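Long-range contacts in ribosomal RNA small subunit methyltransferase D (Escherichia coli, PDB 2FPO), which transfers a methyl group from S-adenosyl-L-methionine to N2 of guanine 966 of 16S rRNA in the assembled 30S particle: residues L59-G64 with V126-P131; E153-V158 with L188-A193; R15-Q20 with G69-S74. All coordinates share one frame; numbering follows the deposited sequence.

Contact 1: residues L59-G64 with V126-P131; sequences LDCFAG and VFVDPP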
ATOM      1  N   LEU A  59      -0.871  -5.541  -2.035  1.00 26.88           N
ATOM      2  CA  LEU A  59       0.509  -5.277  -2.411  1.00 26.61           C
ATOM      3  C   LEU A  59       0.846  -3.854  -1.969  1.00 26.86           C
ATOM      4  O   LEU A  59       0.138  -2.906  -2.300  1.00 27.04           O
ATOM      5  CB  LEU A  59       0.658  -5.485  -3.929  1.00 26.41           C
ATOM      6  CG  LEU A  59       1.959  -4.983  -4.571  1.00 27.60           C
ATOM      7  CD1 LEU A  59       3.106  -5.948  -4.158  1.00 23.90           C
ATOM      8  CD2 LEU A  59       1.751  -4.887  -6.095  1.00 25.93           C
ATOM      9  N   ASP A  60       1.923  -3.698  -1.203  1.00 27.40           N
ATOM     10  CA  ASP A  60       2.398  -2.369  -0.804  1.00 28.16           C
ATOM     11  C   ASP A  60       3.703  -2.070  -1.566  1.00 27.64           C
ATOM     12  O   ASP A  60       4.747  -2.686  -1.278  1.00 26.52           O
ATOM     13  CB  ASP A  60       2.635  -2.357   0.699  1.00 27.74           C
ATOM     14  CG  ASP A  60       2.734  -0.945   1.289  1.00 31.16           C
ATOM     15  OD1 ASP A  60       3.051   0.033   0.579  1.00 32.54           O
ATOM     16  OD2 ASP A  60       2.514  -0.831   2.498  1.00 34.35           O
ATOM     17  N   CYS A  61       3.628  -1.128  -2.516  1.00 27.14           N
ATOM     18  CA  CYS A  61       4.756  -0.835  -3.421  1.00 27.79           C
ATOM     19  C   CYS A  61       5.958  -0.150  -2.787  1.00 27.79           C
ATOM     20  O   CYS A  61       7.062  -0.245  -3.350  1.00 27.87           O
ATOM     21  CB  CYS A  61       4.296  -0.029  -4.638  1.00 28.60           C
ATOM     22  SG  CYS A  61       3.081  -0.934  -5.646  1.00 29.84           S
ATOM     23  N   PHE A  62       5.736   0.576  -1.685  1.00 26.10           N
ATOM     24  CA  PHE A  62       6.792   1.329  -0.972  1.00 27.10           C
ATOM     25  C   PHE A  62       6.388   1.192   0.471  1.00 27.66           C
ATOM     26  O   PHE A  62       5.805   2.131   1.069  1.00 26.78           O
ATOM     27  CB  PHE A  62       6.837   2.845  -1.364  1.00 27.07           C
ATOM     28  CG  PHE A  62       6.893   3.081  -2.848  1.00 27.12           C
ATOM     29  CD1 PHE A  62       8.116   3.158  -3.506  1.00 27.58           C
ATOM     30  CD2 PHE A  62       5.711   3.184  -3.588  1.00 27.59           C
ATOM     31  CE1 PHE A  62       8.156   3.318  -4.932  1.00 28.73           C
ATOM     32  CE2 PHE A  62       5.722   3.351  -4.989  1.00 28.64           C
ATOM     33  CZ  PHE A  62       6.950   3.439  -5.664  1.00 27.96           C
ATOM     34  N   ALA A  63       6.651   0.016   1.027  1.00 27.52           N
ATOM     35  CA  ALA A  63       6.055  -0.349   2.327  1.00 28.61           C
ATOM     36  C   ALA A  63       6.605   0.447   3.510  1.00 29.10           C
ATOM     37  O   ALA A  63       5.885   0.661   4.485  1.00 29.16           O
ATOM     38  CB  ALA A  63       6.150  -1.861   2.573  1.00 27.74           C
ATOM     39  N   GLY A  64       7.855   0.894   3.418  1.00 30.27           N
ATOM     40  CA  GLY A  64       8.481   1.735   4.474  1.00 32.07           C
ATOM     41  C   GLY A  64       8.365   1.127   5.872  1.00 33.33           C
ATOM     42  O   GLY A  64       8.852   0.004   6.140  1.00 34.00           O
ATOM     43  N   VAL A 126      -3.971  -2.318  -3.675  1.00 26.81           N
ATOM     44  CA  VAL A 126      -2.568  -1.872  -3.839  1.00 26.38           C
ATOM     45  C   VAL A 126      -2.371  -0.496  -3.235  1.00 26.51           C
ATOM     46  O   VAL A 126      -3.210   0.409  -3.424  1.00 26.66           O
ATOM     47  CB  VAL A 126      -2.104  -1.888  -5.338  1.00 26.72           C
ATOM     48  CG1 VAL A 126      -0.619  -1.482  -5.507  1.00 24.34           C
ATOM     49  CG2 VAL A 126      -2.348  -3.250  -5.968  1.00 25.39           C
ATOM     50  N   PHE A 127      -1.272  -0.355  -2.494  1.00 26.29           N
ATOM     51  CA  PHE A 127      -0.892   0.903  -1.865  1.00 26.92           C
ATOM     52  C   PHE A 127       0.278   1.531  -2.626  1.00 27.06           C
ATOM     53  O   PHE A 127       1.331   0.904  -2.786  1.00 25.42           O
ATOM     54  CB  PHE A 127      -0.481   0.705  -0.405  1.00 25.92           C
ATOM     55  CG  PHE A 127      -1.520  -0.022   0.430  1.00 28.12           C
ATOM     56  CD1 PHE A 127      -2.715   0.612   0.808  1.00 27.39           C
ATOM     57  CD2 PHE A 127      -1.282  -1.314   0.872  1.00 26.43           C
ATOM     58  CE1 PHE A 127      -3.689  -0.088   1.582  1.00 29.80           C
ATOM     59  CE2 PHE A 127      -2.243  -2.014   1.658  1.00 29.21           C
ATOM     60  CZ  PHE A 127      -3.445  -1.397   2.006  1.00 25.94           C
ATOM     61  N   VAL A 128       0.071   2.779  -3.048  1.00 26.91           N
ATOM     62  CA  VAL A 128       1.056   3.568  -3.817  1.00 27.68           C
ATOM     63  C   VAL A 128       1.298   4.909  -3.123  1.00 27.38           C
ATOM     64  O   VAL A 128       0.684   5.940  -3.428  1.00 28.14           O
ATOM     65  CB  VAL A 128       0.628   3.775  -5.305  1.00 28.73           C
ATOM     66  CG1 VAL A 128       1.774   4.432  -6.120  1.00 27.20           C
ATOM     67  CG2 VAL A 128       0.166   2.470  -5.928  1.00 26.35           C
ATOM     68  N   ASP A 129       2.230   4.891  -2.183  1.00 27.73           N
ATOM     69  CA  ASP A 129       2.601   6.085  -1.461  1.00 28.49           C
ATOM     70  C   ASP A 129       4.117   6.216  -1.608  1.00 28.52           C
ATOM     71  O   ASP A 129       4.858   5.851  -0.711  1.00 27.25           O
ATOM     72  CB  ASP A 129       2.196   5.961   0.010  1.00 29.51           C
ATOM     73  CG  ASP A 129       2.651   7.161   0.843  1.00 33.31           C
ATOM     74  OD1 ASP A 129       2.772   8.288   0.284  1.00 38.23           O
ATOM     75  OD2 ASP A 129       2.918   6.971   2.049  1.00 36.00           O
ATOM     76  N   PRO A 130       4.588   6.696  -2.776  1.00 28.14           N
ATOM     77  CA  PRO A 130       6.046   6.767  -2.926  1.00 27.25           C
ATOM     78  C   PRO A 130       6.744   7.836  -2.070  1.00 27.06           C
ATOM     79  O   PRO A 130       6.099   8.844  -1.694  1.00 27.55           O
ATOM     80  CB  PRO A 130       6.231   7.009  -4.439  1.00 26.86           C
ATOM     81  CG  PRO A 130       4.960   7.699  -4.853  1.00 27.64           C
ATOM     82  CD  PRO A 130       3.871   7.115  -3.996  1.00 27.76           C
ATOM     83  N   PRO A 131       8.054   7.634  -1.764  1.00 26.26           N
ATOM     84  CA  PRO A 131       8.809   8.577  -0.945  1.00 26.93           C
ATOM     85  C   PRO A 131       8.908   9.940  -1.632  1.00 27.03           C
ATOM     86  O   PRO A 131       8.987  10.973  -0.974  1.00 27.22           O
ATOM     87  CB  PRO A 131      10.203   7.895  -0.801  1.00 26.36           C
ATOM     88  CG  PRO A 131      10.313   7.038  -2.010  1.00 26.28           C
ATOM     89  CD  PRO A 131       8.901   6.497  -2.183  1.00 26.93           C
TER
HETATM   90  O   HOH W   1       3.096   2.608  -0.876  1.00 32.46           O
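L59 and D60 pair in parallel with V126 and F127, each pair with CA atoms 4.8 Å apart, and two backbone bonds hold the register: F127 N to L59 O at 2.9 Å and C61 N to F127 O at 3.1 Å. Past them the chains part as they leave the sheet, and the side chains take over. With CG anti to its carbonyl carbon (chi1 -51°), F62 has its ring set against P130 and P131. P130 lies over one face in a CH-pi contact, its CB 3.8 Å from the F62 ring centroid and only 15° off the normal. V128 CG1 comes to the ring edge, while P131 CD approaches F62 CD1 obliquely at 3.7 Å. Were F62 replaced by an alanine, the surface under both prolines would be gone and the loop after V128 would probably be freer to shift. Between the diverging chains a water accepts from D129 N at 2.8 Å and lies close to D60 OD1, to which it may donate; its bond from F62 N is weak. C61 SG packs on V126 CG1 across the strands. The F62 ring also touches T140 of helix 137-146. D60 to G64 match the glycine-rich loop after the first strand of Rossmann-like methyltransferases, which in relatives binds S-adenosylmethionine, and D129 to P131 begin the (D/N)PP(F/Y/W) motif that in relatives meets the target amino group.

Contact 2: residues E153-V158 with L188-A193; sequences EALIYV and LYQREA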
ATOM      1  N   GLU A 153     -11.252  -6.056 -10.429  1.00 36.44           N
ATOM      2  CA  GLU A 153     -11.823  -4.825  -9.872  1.00 37.02           C
ATOM      3  C   GLU A 153     -11.010  -4.234  -8.723  1.00 35.81           C
ATOM      4  O   GLU A 153     -11.556  -3.881  -7.681  1.00 37.19           O
ATOM      5  CB  GLU A 153     -13.265  -5.033  -9.400  1.00 37.10           C
ATOM      6  CG  GLU A 153     -14.285  -5.293 -10.513  1.00 39.17           C
ATOM      7  CD  GLU A 153     -15.713  -5.120 -10.012  1.00 39.73           C
ATOM      8  OE1 GLU A 153     -16.617  -4.985 -10.857  1.00 44.29           O
ATOM      9  OE2 GLU A 153     -15.922  -5.095  -8.773  1.00 43.80           O
ATOM     10  N   ALA A 154      -9.712  -4.112  -8.919  1.00 33.84           N
ATOM     11  CA  ALA A 154      -8.808  -3.699  -7.853  1.00 32.33           C
ATOM     12  C   ALA A 154      -9.009  -2.243  -7.368  1.00 31.28           C
ATOM     13  O   ALA A 154      -9.512  -1.382  -8.104  1.00 30.60           O
ATOM     14  CB  ALA A 154      -7.368  -3.940  -8.305  1.00 31.89           C
ATOM     15  N   LEU A 155      -8.612  -2.004  -6.120  1.00 30.02           N
ATOM     16  CA  LEU A 155      -8.555  -0.673  -5.515  1.00 29.66           C
ATOM     17  C   LEU A 155      -7.108  -0.307  -5.348  1.00 29.49           C
ATOM     18  O   LEU A 155      -6.323  -1.118  -4.855  1.00 30.65           O
ATOM     19  CB  LEU A 155      -9.257  -0.680  -4.151  1.00 28.79           C
ATOM     20  CG  LEU A 155     -10.748  -0.954  -4.323  1.00 29.38           C
ATOM     21  CD1 LEU A 155     -11.387  -1.479  -3.042  1.00 27.32           C
ATOM     22  CD2 LEU A 155     -11.456   0.304  -4.871  1.00 30.57           C
ATOM     23  N   ILE A 156      -6.731   0.870  -5.828  1.00 29.75           N
ATOM     24  CA  ILE A 156      -5.355   1.356  -5.727  1.00 29.13           C
ATOM     25  C   ILE A 156      -5.341   2.685  -4.940  1.00 29.30           C
ATOM     26  O   ILE A 156      -5.947   3.673  -5.334  1.00 29.89           O
ATOM     27  CB  ILE A 156      -4.699   1.555  -7.113  1.00 28.87           C
ATOM     28  CG1 ILE A 156      -4.839   0.307  -7.997  1.00 28.84           C
ATOM     29  CG2 ILE A 156      -3.222   1.980  -6.975  1.00 28.90           C
ATOM     30  CD1 ILE A 156      -6.117   0.314  -8.920  1.00 29.48           C
ATOM     31  N   TYR A 157      -4.657   2.683  -3.819  1.00 29.30           N
ATOM     32  CA  TYR A 157      -4.566   3.864  -2.972  1.00 29.31           C
ATOM     33  C   TYR A 157      -3.367   4.652  -3.458  1.00 28.17           C
ATOM     34  O   TYR A 157      -2.287   4.083  -3.647  1.00 26.62           O
ATOM     35  CB  TYR A 157      -4.422   3.458  -1.491  1.00 30.62           C
ATOM     36  CG  TYR A 157      -3.991   4.570  -0.537  1.00 33.14           C
ATOM     37  CD1 TYR A 157      -4.880   5.579  -0.149  1.00 34.52           C
ATOM     38  CD2 TYR A 157      -2.697   4.597  -0.022  1.00 32.08           C
ATOM     39  CE1 TYR A 157      -4.478   6.601   0.735  1.00 36.21           C
ATOM     40  CE2 TYR A 157      -2.291   5.602   0.850  1.00 34.07           C
ATOM     41  CZ  TYR A 157      -3.169   6.598   1.222  1.00 35.32           C
ATOM     42  OH  TYR A 157      -2.738   7.571   2.100  1.00 38.17           O
ATOM     43  N   VAL A 158      -3.580   5.942  -3.686  1.00 27.45           N
ATOM     44  CA  VAL A 158      -2.554   6.836  -4.193  1.00 29.18           C
ATOM     45  C   VAL A 158      -2.531   8.065  -3.299  1.00 30.07           C
ATOM     46  O   VAL A 158      -3.558   8.688  -3.038  1.00 29.65           O
ATOM     47  CB  VAL A 158      -2.800   7.257  -5.704  1.00 29.59           C
ATOM     48  CG1 VAL A 158      -1.754   8.264  -6.157  1.00 29.69           C
ATOM     49  CG2 VAL A 158      -2.776   6.052  -6.603  1.00 29.80           C
ATOM     50  N   LEU A 188      -8.388   6.920  -3.732  1.00 29.14           N
ATOM     51  CA  LEU A 188      -8.585   5.512  -4.003  1.00 29.93           C
ATOM     52  C   LEU A 188      -9.220   5.382  -5.376  1.00 30.35           C
ATOM     53  O   LEU A 188     -10.254   5.999  -5.644  1.00 30.00           O
ATOM     54  CB  LEU A 188      -9.447   4.876  -2.911  1.00 31.09           C
ATOM     55  CG  LEU A 188      -9.526   3.347  -2.841  1.00 30.10           C
ATOM     56  CD1 LEU A 188      -8.170   2.705  -2.526  1.00 29.33           C
ATOM     57  CD2 LEU A 188     -10.564   2.973  -1.802  1.00 30.65           C
ATOM     58  N   TYR A 189      -8.534   4.659  -6.265  1.00 30.36           N
ATOM     59  CA  TYR A 189      -8.996   4.415  -7.612  1.00 31.23           C
ATOM     60  C   TYR A 189      -9.548   3.017  -7.685  1.00 32.56           C
ATOM     61  O   TYR A 189      -9.049   2.115  -7.021  1.00 32.09           O
ATOM     62  CB  TYR A 189      -7.875   4.572  -8.651  1.00 30.74           C
ATOM     63  CG  TYR A 189      -7.440   6.004  -8.824  1.00 31.52           C
ATOM     64  CD1 TYR A 189      -7.993   6.810  -9.814  1.00 29.39           C
ATOM     65  CD2 TYR A 189      -6.467   6.554  -7.980  1.00 32.54           C
ATOM     66  CE1 TYR A 189      -7.591   8.135  -9.970  1.00 29.90           C
ATOM     67  CE2 TYR A 189      -6.060   7.870  -8.116  1.00 33.62           C
ATOM     68  CZ  TYR A 189      -6.632   8.658  -9.096  1.00 31.55           C
ATOM     69  OH  TYR A 189      -6.206   9.954  -9.198  1.00 32.61           O
ATOM     70  N   GLN A 190     -10.599   2.854  -8.480  1.00 34.12           N
ATOM     71  CA  GLN A 190     -11.110   1.535  -8.799  1.00 36.31           C
ATOM     72  C   GLN A 190     -10.857   1.209 -10.273  1.00 37.79           C
ATOM     73  O   GLN A 190     -11.168   2.006 -11.180  1.00 36.59           O
ATOM     74  CB  GLN A 190     -12.600   1.420  -8.487  1.00 36.36           C
ATOM     75  CG  GLN A 190     -13.095  -0.010  -8.609  1.00 37.30           C
ATOM     76  CD  GLN A 190     -14.379  -0.260  -7.858  1.00 39.88           C
ATOM     77  OE1 GLN A 190     -14.407  -1.032  -6.908  1.00 42.41           O
ATOM     78  NE2 GLN A 190     -15.453   0.389  -8.286  1.00 41.94           N
ATOM     79  N   ARG A 191     -10.314   0.019 -10.483  1.00 39.53           N
ATOM     80  CA  ARG A 191      -9.887  -0.413 -11.784  1.00 42.53           C
ATOM     81  C   ARG A 191     -10.867  -1.424 -12.364  1.00 44.98           C
ATOM     82  O   ARG A 191     -11.283  -2.363 -11.681  1.00 46.24           O
ATOM     83  CB  ARG A 191      -8.478  -0.989 -11.673  1.00 42.14           C
ATOM     84  CG  ARG A 191      -7.870  -1.425 -12.975  1.00 42.56           C
ATOM     85  CD  ARG A 191      -7.609  -2.907 -12.972  1.00 40.14           C
ATOM     86  NE  ARG A 191      -6.906  -3.272 -14.183  1.00 40.20           N
ATOM     87  CZ  ARG A 191      -6.901  -4.491 -14.695  1.00 41.85           C
ATOM     88  NH1 ARG A 191      -7.537  -5.475 -14.066  1.00 41.84           N
ATOM     89  NH2 ARG A 191      -6.268  -4.720 -15.840  1.00 42.08           N
ATOM     90  N   GLU A 192     -11.267  -1.207 -13.609  1.00 47.13           N
ATOM     91  CA  GLU A 192     -12.045  -2.211 -14.347  1.00 49.52           C
ATOM     92  C   GLU A 192     -11.159  -2.994 -15.304  1.00 50.45           C
ATOM     93  O   GLU A 192     -10.467  -2.403 -16.139  1.00 50.46           O
ATOM     94  CB  GLU A 192     -13.186  -1.547 -15.108  1.00 49.33           C
ATOM     95  CG  GLU A 192     -14.270  -1.009 -14.217  1.00 52.41           C
ATOM     96  CD  GLU A 192     -14.876  -2.077 -13.312  1.00 56.30           C
ATOM     97  OE1 GLU A 192     -15.537  -3.012 -13.834  1.00 56.63           O
ATOM     98  OE2 GLU A 192     -14.697  -1.963 -12.074  1.00 58.87           O
ATOM     99  N   ALA A 193     -11.168  -4.319 -15.177  1.00 52.35           N
ATOM    100  CA  ALA A 193     -10.415  -5.184 -16.100  1.00 53.92           C
ATOM    101  C   ALA A 193     -10.802  -4.894 -17.538  1.00 54.73           C
ATOM    102  O   ALA A 193     -11.826  -5.384 -18.009  1.00 55.02           O
ATOM    103  CB  ALA A 193     -10.646  -6.671 -15.784  1.00 54.09           C
TER
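The Y189 ring receives I156 O at its edge, in the ring plane and 3.9 Å from Y189 CD2, while V158 CG2 leans obliquely on the same CD2 at 4.0 Å. P167, V169 and L175 also touch it. At the far end the side chains of E153 and E192 lie side by side, their carboxylate planes 64° apart, OE1 of E153 lying 3.7 Å from OE1 of E192. Between these ends the strands are antiparallel: I156 and Y189 form a hydrogen-bonded pair through I156 N to Y189 O and Y189 N to I156 O, both 2.9 Å, and R191 N adds a bond to A154 O. On the face carrying L155, Y157, L188 and Q190, the L188 side chain leaves with CG anti to the backbone N (chi1 -167°), which brings CD1 over the I156 peptide, 3.9 Å from L155 CB and 4.0 Å from Y157 CB. L155 CD2 lies alongside Q190, 3.8 Å from its OE1. R191 CB packs on I156 CD1; the guanidinium leads away to a salt bridge with E145. Cohesion therefore rests on backbone bonds and apolar packing, whereas the marginal glutamates probably repel, which may raise the proton affinity of one.

Contact 3: residues R15-Q20 with G69-S74; sequences RIIGGQ and GLEALS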
ATOM      1  N   ARG A  15       1.849   2.404  15.635  1.00 40.10           N
ATOM      2  CA  ARG A  15       0.720   1.790  16.329  1.00 38.52           C
ATOM      3  C   ARG A  15      -0.281   1.256  15.306  1.00 37.57           C
ATOM      4  O   ARG A  15      -0.641   1.959  14.373  1.00 38.16           O
ATOM      5  CB  ARG A  15       0.066   2.741  17.347  1.00 38.26           C
ATOM      6  CG  ARG A  15      -0.739   1.989  18.422  1.00 38.20           C
ATOM      7  CD  ARG A  15      -1.585   2.915  19.330  1.00 37.23           C
ATOM      8  NE  ARG A  15      -2.222   3.981  18.555  1.00 34.86           N
ATOM      9  CZ  ARG A  15      -3.251   4.721  18.960  1.00 31.95           C
ATOM     10  NH1 ARG A  15      -3.812   4.521  20.154  1.00 29.87           N
ATOM     11  NH2 ARG A  15      -3.723   5.665  18.151  1.00 29.29           N
ATOM     12  N   ILE A  16      -0.664  -0.013  15.465  1.00 36.79           N
ATOM     13  CA  ILE A  16      -1.717  -0.627  14.675  1.00 35.82           C
ATOM     14  C   ILE A  16      -3.072  -0.226  15.295  1.00 35.47           C
ATOM     15  O   ILE A  16      -3.373  -0.536  16.450  1.00 34.87           O
ATOM     16  CB  ILE A  16      -1.551  -2.150  14.562  1.00 35.97           C
ATOM     17  CG1 ILE A  16      -0.293  -2.481  13.722  1.00 37.42           C
ATOM     18  CG2 ILE A  16      -2.800  -2.773  13.928  1.00 34.88           C
ATOM     19  CD1 ILE A  16       0.081  -3.939  13.670  1.00 37.67           C
ATOM     20  N   ILE A  17      -3.872   0.497  14.525  1.00 34.91           N
ATOM     21  CA  ILE A  17      -5.061   1.101  15.112  1.00 35.33           C
ATOM     22  C   ILE A  17      -6.323   0.255  14.997  1.00 34.28           C
ATOM     23  O   ILE A  17      -7.326   0.582  15.628  1.00 33.54           O
ATOM     24  CB  ILE A  17      -5.303   2.529  14.588  1.00 35.83           C
ATOM     25  CG1 ILE A  17      -5.371   2.534  13.076  1.00 35.48           C
ATOM     26  CG2 ILE A  17      -4.225   3.492  15.118  1.00 36.61           C
ATOM     27  CD1 ILE A  17      -6.222   3.625  12.536  1.00 37.56           C
ATOM     28  N   GLY A  18      -6.269  -0.823  14.208  1.00 32.75           N
ATOM     29  CA  GLY A  18      -7.427  -1.689  14.024  1.00 31.71           C
ATOM     30  C   GLY A  18      -7.130  -3.167  13.876  1.00 31.41           C
ATOM     31  O   GLY A  18      -5.976  -3.573  13.724  1.00 31.39           O
ATOM     32  N   GLY A  19      -8.193  -3.965  13.902  1.00 31.39           N
ATOM     33  CA  GLY A  19      -8.147  -5.413  13.683  1.00 32.00           C
ATOM     34  C   GLY A  19      -7.578  -6.265  14.813  1.00 32.68           C
ATOM     35  O   GLY A  19      -7.625  -5.897  15.985  1.00 32.91           O
ATOM     36  N   GLN A  20      -7.018  -7.408  14.458  1.00 32.38           N
ATOM     37  CA  GLN A  20      -6.568  -8.360  15.470  1.00 33.05           C
ATOM     38  C   GLN A  20      -5.400  -7.863  16.326  1.00 32.55           C
ATOM     39  O   GLN A  20      -5.275  -8.288  17.463  1.00 32.10           O
ATOM     40  CB  GLN A  20      -6.245  -9.712  14.843  1.00 33.11           C
ATOM     41  CG  GLN A  20      -5.071  -9.702  13.893  1.00 33.97           C
ATOM     42  CD  GLN A  20      -4.949 -11.011  13.162  1.00 36.27           C
ATOM     43  OE1 GLN A  20      -4.856 -12.082  13.783  1.00 35.70           O
ATOM     44  NE2 GLN A  20      -4.953 -10.944  11.831  1.00 34.21           N
ATOM     45  N   GLY A  69       0.655  -2.013   5.107  1.00 32.76           N
ATOM     46  CA  GLY A  69       0.599  -3.477   4.999  1.00 32.52           C
ATOM     47  C   GLY A  69       0.228  -4.176   6.305  1.00 31.27           C
ATOM     48  O   GLY A  69      -0.548  -5.127   6.307  1.00 30.44           O
ATOM     49  N   LEU A  70       0.782  -3.689   7.412  1.00 31.56           N
ATOM     50  CA  LEU A  70       0.522  -4.241   8.743  1.00 31.49           C
ATOM     51  C   LEU A  70      -0.900  -4.030   9.252  1.00 30.52           C
ATOM     52  O   LEU A  70      -1.529  -4.920   9.836  1.00 30.45           O
ATOM     53  CB  LEU A  70       1.544  -3.699   9.748  1.00 32.16           C
ATOM     54  CG  LEU A  70       2.962  -4.240   9.508  1.00 32.03           C
ATOM     55  CD1 LEU A  70       3.957  -3.547  10.427  1.00 32.73           C
ATOM     56  CD2 LEU A  70       2.982  -5.737   9.725  1.00 32.99           C
ATOM     57  N   GLU A  71      -1.409  -2.840   9.033  1.00 29.63           N
ATOM     58  CA  GLU A  71      -2.812  -2.557   9.305  1.00 29.18           C
ATOM     59  C   GLU A  71      -3.716  -3.459   8.429  1.00 28.46           C
ATOM     60  O   GLU A  71      -4.727  -3.977   8.915  1.00 27.55           O
ATOM     61  CB  GLU A  71      -3.024  -1.058   9.058  1.00 29.63           C
ATOM     62  CG  GLU A  71      -4.304  -0.463   9.500  1.00 30.88           C
ATOM     63  CD  GLU A  71      -4.376  -0.248  10.982  1.00 32.59           C
ATOM     64  OE1 GLU A  71      -3.416   0.302  11.595  1.00 29.63           O
ATOM     65  OE2 GLU A  71      -5.420  -0.649  11.520  1.00 31.44           O
ATOM     66  N   ALA A  72      -3.336  -3.675   7.154  1.00 27.61           N
ATOM     67  CA  ALA A  72      -4.090  -4.586   6.271  1.00 27.55           C
ATOM     68  C   ALA A  72      -4.125  -6.007   6.821  1.00 28.02           C
ATOM     69  O   ALA A  72      -5.195  -6.591   6.934  1.00 28.69           O
ATOM     70  CB  ALA A  72      -3.569  -4.545   4.781  1.00 27.93           C
ATOM     71  N   LEU A  73      -2.978  -6.545   7.236  1.00 27.82           N
ATOM     72  CA  LEU A  73      -2.931  -7.868   7.822  1.00 27.42           C
ATOM     73  C   LEU A  73      -3.730  -7.986   9.116  1.00 27.82           C
ATOM     74  O   LEU A  73      -4.352  -9.018   9.386  1.00 26.94           O
ATOM     75  CB  LEU A  73      -1.479  -8.299   8.065  1.00 27.38           C
ATOM     76  CG  LEU A  73      -0.730  -8.512   6.750  1.00 28.65           C
ATOM     77  CD1 LEU A  73       0.782  -8.294   6.991  1.00 28.37           C
ATOM     78  CD2 LEU A  73      -1.033  -9.884   6.072  1.00 25.64           C
ATOM     79  N   SER A  74      -3.685  -6.937   9.920  1.00 27.63           N
ATOM     80  CA  SER A  74      -4.412  -6.927  11.169  1.00 28.53           C
ATOM     81  C   SER A  74      -5.919  -7.125  10.918  1.00 29.03           C
ATOM     82  O   SER A  74      -6.586  -7.885  11.631  1.00 29.37           O
ATOM     83  CB  SER A  74      -4.152  -5.618  11.910  1.00 27.69           C
ATOM     84  OG  SER A  74      -4.718  -5.666  13.207  1.00 29.92           O
TER
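E71 OE1 accepts I17 N at 3.0 Å through its syn lone pair, with an N-H...O angle of 162°, and also takes a salt bridge from R42. The second oxygen, OE2, lies 2.8 Å from G18 N, but the angle is poor and that bond is weak; its stronger partner is R75. E71 reaches the loop because its CG stands anti to the backbone N (chi1 -169°) and the chain then bends about the CB-CG bond, so the carboxylate sits beside two successive backbone N-H groups. Two arginines on one carboxylate probably stabilise its negative charge and limit its rotation. The I17 side chain crosses that of E71 at about a right angle, CG1 3.3 Å from E71 OE1. A turn further on, S74 OG donates to G18 O, at a separation too short to trust, and itself accepts W21 N. Q20 then meets the carboxyl end of the helix: its N gives a straight bond to S74 O at 2.9 Å, arriving above the carbonyl plane, and its NE2 reaches L73 O at 3.2 Å. G19 passes so near S74 O that a side chain would collide with it. I16 supplies the apolar side, CD1 lying 4.2 Å from L70 CB. The loop after strand 13-15 thus lies along helix 67-74, with helix 39-53 beside E71, strand 25-27 beside I16 and L70, and helix 87-99 against L70 and L73.

How the contacts relate
Contacts 1 and 2 belong to one seven-stranded mixed sheet, their centres about 14 Å apart: strands 57-60, 123-128, 154-161 and 184-191 are successive in it, and backbone bonds between 126-128 and Y157 probably join the two contacts directly. Contact 3 lies about 15 Å from contact 1 and about 21 Å from contact 2, between centres, where helix 67-74 meets the N-terminal loop. Strand 57-60 leads through the loop beginning at C61 into that helix, which packs A72 against F127. Along the chain contacts 1 and 3 interleave, while contact 2 follows both. The glycine-rich loop, which probably binds the cofactor as in relatives, and the loop from D129 thus emerge mid-sheet, with strand 184-191 farther along it.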